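Local atomic coordinates of transferrin (Manduca sexta, PDB entry 6WB6), a protein that carries iron as a secreted insect transferrin, binding a single ferric ion per molecule together with a carbonate or bicarbonate anion. Residues F45-Q50 with N69-V74; T80-D85 with V234-A239; P584-V589 with I631-A636. One frame throughout, in Å; residues are numbered along the deposited sequence.

Contact 1: F45-Q50 with N69-V74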
loop_
_atom_site.group_PDB
_atom_site.type_symbol
_atom_site.label_atom_id
_atom_site.label_comp_id
_atom_site.label_asym_id
_atom_site.label_seq_id
_atom_site.Cartn_x
_atom_site.Cartn_y
_atom_site.Cartn_z
ATOM N N PHE A 45 6.750 21.972 -5.063
ATOM C CA PHE A 45 6.589 23.330 -4.559
ATOM C C PHE A 45 7.900 23.898 -4.061
ATOM O O PHE A 45 8.095 25.118 -4.105
ATOM C CB PHE A 45 5.575 23.376 -3.422
ATOM C CG PHE A 45 4.163 23.157 -3.843
ATOM C CD1 PHE A 45 3.815 23.048 -5.191
ATOM C CD2 PHE A 45 3.166 23.087 -2.888
ATOM C CE1 PHE A 45 2.502 22.863 -5.558
ATOM C CE2 PHE A 45 1.858 22.894 -3.245
ATOM C CZ PHE A 45 1.520 22.781 -4.597
ATOM N N VAL A 46 8.797 23.053 -3.551
ATOM C CA VAL A 46 10.085 23.564 -3.102
ATOM C C VAL A 46 10.917 23.967 -4.300
ATOM O O VAL A 46 11.512 25.045 -4.327
ATOM C CB VAL A 46 10.837 22.536 -2.237
ATOM C CG1 VAL A 46 12.270 23.049 -1.936
ATOM C CG2 VAL A 46 10.082 22.270 -0.953
ATOM N N GLN A 47 10.987 23.095 -5.302
ATOM C CA GLN A 47 11.703 23.456 -6.520
ATOM C C GLN A 47 11.128 24.733 -7.122
ATOM O O GLN A 47 11.872 25.619 -7.553
ATOM C CB GLN A 47 11.628 22.319 -7.536
ATOM C CG GLN A 47 12.344 22.652 -8.846
ATOM C CD GLN A 47 13.800 22.974 -8.620
ATOM O OE1 GLN A 47 14.478 22.337 -7.810
ATOM N NE2 GLN A 47 14.287 23.982 -9.312
ATOM N N GLN A 48 9.805 24.839 -7.149
ATOM C CA GLN A 48 9.093 25.981 -7.710
ATOM C C GLN A 48 9.086 27.204 -6.803
ATOM O O GLN A 48 8.482 28.217 -7.169
ATOM C CB GLN A 48 7.641 25.600 -8.007
ATOM C CG GLN A 48 7.437 24.590 -9.139
ATOM C CD GLN A 48 6.043 23.962 -9.085
ATOM O OE1 GLN A 48 5.361 24.035 -8.061
ATOM N NE2 GLN A 48 5.611 23.366 -10.180
ATOM N N ARG A 49 9.685 27.127 -5.616
ATOM C CA ARG A 49 9.752 28.229 -4.661
ATOM C C ARG A 49 8.407 28.656 -4.097
ATOM O O ARG A 49 8.323 29.751 -3.534
ATOM C CB ARG A 49 10.419 29.471 -5.264
ATOM C CG ARG A 49 11.936 29.516 -5.131
ATOM C CD ARG A 49 12.632 28.427 -5.949
ATOM N NE ARG A 49 14.089 28.556 -5.886
ATOM C CZ ARG A 49 14.958 27.667 -6.356
ATOM N NH1 ARG A 49 14.549 26.548 -6.936
ATOM N NH2 ARG A 49 16.248 27.895 -6.237
ATOM N N GLN A 50 7.338 27.858 -4.231
ATOM C CA GLN A 50 6.156 28.132 -3.413
ATOM C C GLN A 50 6.348 27.689 -1.975
ATOM O O GLN A 50 5.499 27.963 -1.131
ATOM C CB GLN A 50 4.915 27.421 -3.922
ATOM C CG GLN A 50 4.430 27.830 -5.288
ATOM C CD GLN A 50 3.277 26.942 -5.728
ATOM O OE1 GLN A 50 3.354 26.248 -6.742
ATOM N NE2 GLN A 50 2.207 26.945 -4.951
ATOM N N ASN A 69 15.793 19.819 -13.724
ATOM C CA ASN A 69 16.491 21.053 -13.390
ATOM C C ASN A 69 16.567 21.311 -11.894
ATOM O O ASN A 69 16.784 22.448 -11.486
ATOM C CB ASN A 69 15.851 22.274 -14.065
ATOM C CG ASN A 69 15.861 22.166 -15.568
ATOM O OD1 ASN A 69 14.811 22.029 -16.201
ATOM N ND2 ASN A 69 17.054 22.195 -16.150
ATOM N N GLN A 70 16.417 20.293 -11.055
ATOM C CA GLN A 70 16.311 20.563 -9.625
ATOM C C GLN A 70 17.601 21.191 -9.099
ATOM O O GLN A 70 18.686 20.976 -9.632
ATOM C CB GLN A 70 15.952 19.286 -8.847
ATOM C CG GLN A 70 16.898 18.122 -9.027
ATOM C CD GLN A 70 18.177 18.263 -8.218
ATOM O OE1 GLN A 70 18.231 18.965 -7.196
ATOM N NE2 GLN A 70 19.228 17.609 -8.688
ATOM N N ASP A 71 17.458 22.035 -8.074
ATOM C CA ASP A 71 18.590 22.617 -7.370
ATOM C C ASP A 71 18.383 22.488 -5.856
ATOM O O ASP A 71 18.736 23.375 -5.069
ATOM C CB ASP A 71 18.843 24.065 -7.825
ATOM C CG ASP A 71 17.718 25.039 -7.467
ATOM O OD1 ASP A 71 16.657 24.625 -6.974
ATOM O OD2 ASP A 71 17.914 26.254 -7.706
ATOM N N PHE A 72 17.825 21.347 -5.439
ATOM C CA PHE A 72 17.630 21.038 -4.029
ATOM C C PHE A 72 18.951 21.021 -3.285
ATOM O O PHE A 72 20.024 20.845 -3.867
ATOM C CB PHE A 72 16.968 19.678 -3.848
ATOM C CG PHE A 72 15.566 19.625 -4.318
ATOM C CD1 PHE A 72 14.571 20.248 -3.604
ATOM C CD2 PHE A 72 15.229 18.922 -5.442
ATOM C CE1 PHE A 72 13.272 20.190 -4.006
ATOM C CE2 PHE A 72 13.925 18.874 -5.865
ATOM C CZ PHE A 72 12.939 19.511 -5.135
ATOM N N VAL A 73 18.858 21.174 -1.968
ATOM C CA VAL A 73 20.013 21.036 -1.092
ATOM C C VAL A 73 19.531 20.410 0.202
ATOM O O VAL A 73 18.575 20.896 0.810
ATOM C CB VAL A 73 20.695 22.390 -0.813
ATOM C CG1 VAL A 73 19.710 23.368 -0.155
ATOM C CG2 VAL A 73 21.904 22.195 0.073
ATOM N N VAL A 74 20.150 19.306 0.598
ATOM C CA VAL A 74 19.926 18.759 1.931
ATOM C C VAL A 74 20.777 19.567 2.898
ATOM O O VAL A 74 21.994 19.406 2.936
ATOM C CB VAL A 74 20.261 17.269 2.003
ATOM C CG1 VAL A 74 20.161 16.783 3.451
ATOM C CG2 VAL A 74 19.301 16.486 1.085
HETATM O O HOH W 1 15.034 22.955 -5.408
#
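Phe-72 presents one ring face to the amide oxygen of Gln-47, which lies 4.0 Å above the ring plane and off toward the rim; a bound water sits over that same face, while Val-46 meets the ring at its edge, its CG1 lying 3.7 Å from CE1 of Phe-72. The guanidinium of Arg-49 is likewise approached at its edge, by the carboxylate of Asp-71. Here the arginine reaches end-on: NH1 bonds to Asp-71 OD1, and NH2 to Asp-71 OD2 at 2.8 Å, both oxygens being met on the syn side. The two planes are twisted 41° apart, so the salt bridge is not flat. NH1 also donates to the backbone oxygen of Gln-47 at 2.9 Å, tying the arginine back to its own helix end. A lysine in place of Arg-49 would probably lose the paired grip on both carboxylate oxygens and leave Gln-47 O without this donor.

With chi1 at 179° and a bend at chi2, the Gln-47 chain brings OE1 to Asp-71 N, from which it accepts a bond of 3.0 Å at 158°. The water donates to both Gln-47 OE1 and Asp-71 OD1, bridging two acceptors that cannot bond each other.

Arg-49 itself leaves the helix with positive phi, in a Schellman motif closing helix 39-47, and its NE forms a further salt bridge with Asp-281. The contact thus joins that helix end to the start of strand 72-79, beside strand 275-279, whose Ile-277 touches Phe-72, and helix 58-65, which reaches the same ring through Ala-64.

Contact 2: T80-D85 with V234-A239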
loop_
_atom_site.group_PDB
_atom_site.type_symbol
_atom_site.label_atom_id
_atom_site.label_comp_id
_atom_site.label_asym_id
_atom_site.label_seq_id
_atom_site.Cartn_x
_atom_site.Cartn_y
_atom_site.Cartn_z
ATOM N N THR A 80 20.106 10.848 16.013
ATOM C CA THR A 80 19.703 10.419 17.343
ATOM C C THR A 80 20.579 11.112 18.375
ATOM O O THR A 80 21.699 11.535 18.084
ATOM C CB THR A 80 19.838 8.911 17.519
ATOM O OG1 THR A 80 21.179 8.549 17.197
ATOM C CG2 THR A 80 18.833 8.146 16.645
ATOM N N ASP A 81 20.057 11.205 19.597
ATOM C CA ASP A 81 20.876 11.672 20.709
ATOM C C ASP A 81 21.933 10.645 21.069
ATOM O O ASP A 81 23.005 11.011 21.559
ATOM C CB ASP A 81 19.975 12.008 21.894
ATOM C CG ASP A 81 19.249 13.340 21.703
ATOM O OD1 ASP A 81 19.914 14.348 21.379
ATOM O OD2 ASP A 81 18.018 13.388 21.859
ATOM N N GLU A 82 21.667 9.369 20.772
ATOM C CA GLU A 82 22.648 8.316 20.986
ATOM C C GLU A 82 23.815 8.452 20.024
ATOM O O GLU A 82 24.962 8.193 20.402
ATOM C CB GLU A 82 21.970 6.954 20.829
ATOM C CG GLU A 82 22.795 5.792 21.258
ATOM C CD GLU A 82 21.970 4.525 21.345
ATOM O OE1 GLU A 82 20.838 4.521 20.808
ATOM O OE2 GLU A 82 22.443 3.539 21.958
ATOM N N GLU A 83 23.552 8.863 18.783
ATOM C CA GLU A 83 24.592 8.995 17.759
ATOM C C GLU A 83 24.536 10.365 17.079
ATOM O O GLU A 83 24.401 10.472 15.855
ATOM C CB GLU A 83 24.451 7.875 16.731
ATOM C CG GLU A 83 24.734 6.484 17.281
ATOM C CD GLU A 83 24.582 5.409 16.231
ATOM O OE1 GLU A 83 23.449 4.937 16.033
ATOM O OE2 GLU A 83 25.587 5.073 15.578
ATOM N N PRO A 84 24.686 11.442 17.844
ATOM C CA PRO A 84 24.535 12.787 17.256
ATOM C C PRO A 84 25.588 13.110 16.213
ATOM O O PRO A 84 25.351 13.967 15.348
ATOM C CB PRO A 84 24.650 13.717 18.471
ATOM C CG PRO A 84 25.492 12.934 19.457
ATOM C CD PRO A 84 25.162 11.476 19.235
ATOM N N ASP A 85 26.729 12.441 16.253
ATOM C CA ASP A 85 27.842 12.727 15.357
ATOM C C ASP A 85 28.042 11.681 14.264
ATOM O O ASP A 85 28.953 11.821 13.448
ATOM C CB ASP A 85 29.113 12.882 16.197
ATOM C CG ASP A 85 29.056 14.114 17.088
ATOM O OD1 ASP A 85 28.776 15.197 16.538
ATOM O OD2 ASP A 85 29.255 14.004 18.323
ATOM N N VAL A 234 28.385 2.360 22.227
ATOM C CA VAL A 234 28.113 2.953 20.922
ATOM C C VAL A 234 27.519 4.338 21.141
ATOM O O VAL A 234 26.569 4.504 21.913
ATOM C CB VAL A 234 27.194 2.042 20.068
ATOM C CG1 VAL A 234 26.011 1.530 20.859
ATOM C CG2 VAL A 234 26.721 2.763 18.814
ATOM N N GLY A 235 28.098 5.338 20.481
ATOM C CA GLY A 235 27.599 6.699 20.641
ATOM C C GLY A 235 27.651 7.110 22.105
ATOM O O GLY A 235 28.653 6.902 22.789
ATOM N N THR A 236 26.546 7.673 22.600
ATOM C CA THR A 236 26.419 8.055 24.001
ATOM C C THR A 236 26.147 6.865 24.908
ATOM O O THR A 236 26.103 7.027 26.135
ATOM C CB THR A 236 25.276 9.058 24.190
ATOM O OG1 THR A 236 24.038 8.430 23.825
ATOM C CG2 THR A 236 25.504 10.324 23.373
ATOM N N THR A 237 25.938 5.713 24.351
ATOM C CA THR A 237 25.591 4.567 25.173
ATOM C C THR A 237 26.862 3.890 25.647
ATOM O O THR A 237 27.742 3.594 24.824
ATOM C CB THR A 237 24.748 3.567 24.413
ATOM O OG1 THR A 237 23.599 4.230 23.873
ATOM C CG2 THR A 237 24.317 2.432 25.350
ATOM N N PRO A 238 26.996 3.665 26.950
ATOM C CA PRO A 238 28.214 3.081 27.501
ATOM C C PRO A 238 28.206 1.564 27.356
ATOM O O PRO A 238 27.224 0.941 26.935
ATOM C CB PRO A 238 28.145 3.499 28.969
ATOM C CG PRO A 238 26.706 3.472 29.254
ATOM C CD PRO A 238 26.053 4.036 28.024
ATOM N N ALA A 239 29.328 0.976 27.745
ATOM C CA ALA A 239 29.437 -0.470 27.755
ATOM C C ALA A 239 28.367 -1.053 28.663
ATOM O O ALA A 239 27.913 -0.415 29.616
ATOM C CB ALA A 239 30.832 -0.895 28.210
#
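Glu-82 and Thr-236 join two surface loops: 80-85, which links strand 72-79 of one sheet to strand 90-97 of another, and 234-239, which follows helix 223-229 and opens with a type II' turn from Val-234 to Thr-237. The firm link is a backbone bond, Thr-236 N to Glu-82 O, 2.8 Å long. Glu-82 O is also 3.0 Å from Gly-235 CA, a CA-H...O contact. A side chain at Gly-235 would run into this carbonyl, and its positive phi also suits glycine. Thr-236 adds its methyl, CG2 standing 3.2 Å from the backbone oxygen of Asp-81.

Glu-82 swings its CG anti to the backbone N (chi1 -170°), and the extended chain takes OE2 across to Thr-237, whose OG1 donates to it. The modelled separation of OG1 and OE2 is so short that its exact length is doubtful. Within loop 80-85, Thr-80 OG1 accepts from Glu-83 N at 2.9 Å, an ST motif that fixes the bend from which Glu-82 O emerges.

OE2 also forms a salt bridge with Lys-228 of helix 223-229, so that Glu-82 meets both the turn and the helix, and the neighbouring ammonium of Lys-228 would be expected to favour the ionised carboxylate.

Contact 3: P584-V589 with I631-A636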
loop_
_atom_site.group_PDB
_atom_site.type_symbol
_atom_site.label_atom_id
_atom_site.label_comp_id
_atom_site.label_asym_id
_atom_site.label_seq_id
_atom_site.Cartn_x
_atom_site.Cartn_y
_atom_site.Cartn_z
ATOM N N PRO A 584 -19.693 -5.385 -7.518
ATOM C CA PRO A 584 -18.414 -5.087 -8.169
ATOM C C PRO A 584 -17.975 -3.685 -7.796
ATOM O O PRO A 584 -18.726 -2.725 -7.954
ATOM C CB PRO A 584 -18.727 -5.229 -9.664
ATOM C CG PRO A 584 -20.190 -5.035 -9.756
ATOM C CD PRO A 584 -20.780 -5.559 -8.490
ATOM N N SER A 585 -16.774 -3.585 -7.237
ATOM C CA SER A 585 -16.139 -2.311 -6.942
ATOM C C SER A 585 -15.182 -1.999 -8.073
ATOM O O SER A 585 -14.828 -2.883 -8.851
ATOM C CB SER A 585 -15.357 -2.352 -5.624
ATOM O OG SER A 585 -14.102 -2.985 -5.797
ATOM N N ARG A 586 -14.758 -0.741 -8.164
ATOM C CA ARG A 586 -13.766 -0.409 -9.172
ATOM C C ARG A 586 -12.711 -1.506 -9.194
ATOM O O ARG A 586 -12.143 -1.853 -8.156
ATOM C CB ARG A 586 -13.110 0.934 -8.890
ATOM C CG ARG A 586 -11.936 1.210 -9.769
ATOM C CD ARG A 586 -11.521 2.679 -9.713
ATOM N NE ARG A 586 -12.552 3.542 -10.267
ATOM C CZ ARG A 586 -12.508 4.876 -10.259
ATOM N NH1 ARG A 586 -11.477 5.531 -9.738
ATOM N NH2 ARG A 586 -13.502 5.561 -10.781
ATOM N N THR A 587 -12.464 -2.045 -10.386
ATOM C CA THR A 587 -11.664 -3.247 -10.600
ATOM C C THR A 587 -10.637 -3.002 -11.690
ATOM O O THR A 587 -10.963 -2.416 -12.728
ATOM C CB THR A 587 -12.521 -4.400 -11.048
ATOM O OG1 THR A 587 -13.480 -4.710 -10.039
ATOM C CG2 THR A 587 -11.668 -5.584 -11.315
ATOM N N TRP A 588 -9.416 -3.482 -11.473
ATOM C CA TRP A 588 -8.372 -3.426 -12.483
ATOM C C TRP A 588 -8.284 -4.770 -13.180
ATOM O O TRP A 588 -8.269 -5.824 -12.524
ATOM C CB TRP A 588 -7.026 -3.013 -11.874
ATOM C CG TRP A 588 -7.069 -1.566 -11.484
ATOM C CD1 TRP A 588 -6.523 -0.525 -12.155
ATOM C CD2 TRP A 588 -7.711 -1.001 -10.312
ATOM N NE1 TRP A 588 -6.779 0.657 -11.492
ATOM C CE2 TRP A 588 -7.519 0.391 -10.366
ATOM C CE3 TRP A 588 -8.424 -1.540 -9.231
ATOM C CZ2 TRP A 588 -8.022 1.257 -9.390
ATOM C CZ3 TRP A 588 -8.914 -0.670 -8.248
ATOM C CH2 TRP A 588 -8.722 0.705 -8.346
ATOM N N VAL A 589 -8.284 -4.737 -14.508
ATOM C CA VAL A 589 -8.343 -5.960 -15.291
ATOM C C VAL A 589 -7.094 -6.038 -16.144
ATOM O O VAL A 589 -6.476 -5.022 -16.481
ATOM C CB VAL A 589 -9.609 -6.051 -16.164
ATOM C CG1 VAL A 589 -10.834 -5.963 -15.314
ATOM C CG2 VAL A 589 -9.607 -4.982 -17.226
ATOM N N ILE A 631 -7.875 7.721 -10.656
ATOM C CA ILE A 631 -7.321 6.359 -10.597
ATOM C C ILE A 631 -8.049 5.529 -9.552
ATOM O O ILE A 631 -8.571 4.456 -9.859
ATOM C CB ILE A 631 -5.807 6.337 -10.316
ATOM C CG1 ILE A 631 -5.064 7.053 -11.443
ATOM C CG2 ILE A 631 -5.320 4.884 -10.238
ATOM C CD1 ILE A 631 -3.584 7.071 -11.342
ATOM N N PHE A 632 -8.063 5.995 -8.310
ATOM C CA PHE A 632 -8.796 5.329 -7.243
ATOM C C PHE A 632 -9.916 6.240 -6.782
ATOM O O PHE A 632 -9.805 7.466 -6.847
ATOM C CB PHE A 632 -7.877 4.968 -6.045
ATOM C CG PHE A 632 -6.601 4.217 -6.447
ATOM C CD1 PHE A 632 -6.639 2.872 -6.755
ATOM C CD2 PHE A 632 -5.396 4.876 -6.523
ATOM C CE1 PHE A 632 -5.509 2.195 -7.156
ATOM C CE2 PHE A 632 -4.246 4.212 -6.904
ATOM C CZ PHE A 632 -4.299 2.856 -7.219
ATOM N N ASN A 633 -10.993 5.642 -6.293
ATOM C CA ASN A 633 -12.007 6.460 -5.653
ATOM C C ASN A 633 -11.503 6.927 -4.300
ATOM O O ASN A 633 -10.848 6.172 -3.577
ATOM C CB ASN A 633 -13.301 5.690 -5.495
ATOM C CG ASN A 633 -13.971 5.464 -6.817
ATOM O OD1 ASN A 633 -14.355 6.422 -7.471
ATOM N ND2 ASN A 633 -14.071 4.203 -7.241
ATOM N N ASN A 634 -11.794 8.186 -3.973
ATOM C CA ASN A 634 -11.412 8.728 -2.668
ATOM C C ASN A 634 -11.922 7.860 -1.526
ATOM O O ASN A 634 -11.324 7.846 -0.455
ATOM C CB ASN A 634 -11.939 10.164 -2.500
ATOM C CG ASN A 634 -11.192 11.190 -3.354
ATOM O OD1 ASN A 634 -10.714 10.894 -4.465
ATOM N ND2 ASN A 634 -11.113 12.421 -2.847
ATOM N N ALA A 635 -13.010 7.120 -1.734
ATOM C CA ALA A 635 -13.546 6.261 -0.684
ATOM C C ALA A 635 -12.756 4.971 -0.499
ATOM O O ALA A 635 -12.960 4.272 0.503
ATOM C CB ALA A 635 -15.004 5.901 -0.979
ATOM N N ALA A 636 -11.875 4.628 -1.434
ATOM C CA ALA A 636 -11.145 3.377 -1.308
ATOM C C ALA A 636 -10.321 3.386 -0.031
ATOM O O ALA A 636 -9.655 4.369 0.296
ATOM C CB ALA A 636 -10.236 3.154 -2.520
#
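Arg-586 and Trp-588 both approach the backbone oxygen of Ile-631. Among the polar interactions, Arg-586 NH1 gives Ile-631 O a weak hydrogen bond of 3.1 Å, bent to 139°, and shares itself with the backbone oxygen of Asn-629; the strongest partner of the arginine is Asp-408, salt-bridged to NE. CZ2 of Trp-588 comes within 3.3 Å of Ile-631 O, which lies at the edge of the indole near its plane.

Flat-group packing follows. The amide of Asn-633 settles over one face of the Arg-586 guanidinium, its ND2 3.4 Å above the plane and over its centre, the two groups inclined by 36°. Since ND2 and NE are both donors, this is a van der Waals contact over the face and not a hydrogen bond. The arginine reaches this place by an extended chain that turns at chi3 (-66°), carrying the guanidinium alongside the 631-633 backbone.

Among the aromatic groups, Phe-632 leans obliquely on the six-membered ring of Trp-588, with centroids 5.2 Å apart. Its CD1 does much of the touching, 3.4 Å from Trp-588 CZ2. Phe-425 of strand 422-428 stacks on the same tryptophan, and Met-369 of helix 360-375 touches Phe-632.

The arrangement belongs to the second transferrin repeat. Strand 587-590 runs between 405-407 and 422-428 in a four-stranded antiparallel sheet, and the loop 631-636, with its type I turn from Asn-633 to Ala-636, leads into the outermost strand 638-641. Here it packs upon the strand two places away, as part of the periplasmic-binding-protein-like architecture of a transferrin lobe.

Contacts 1 and 2 share the first transferrin repeat and lie at the two ends of strand 72-79: contact 1 involves its start, contact 2 the loop that follows it. Their centres are 33 Å apart and their nearest atoms about 13 Å. Only contact 2 approaches the metal site: the side chain of Glu-83 lies about 6 Å from that of the iron ligand Tyr-90 and about 12 Å from the ferric ion. Contact 3 belongs to the second repeat, its centre 33 Å from that of contact 1 and 47 Å from that of contact 2. Contacts 1 and 3 nevertheless involve corresponding four-stranded sheets, with the same 1-3-2-4 strand order.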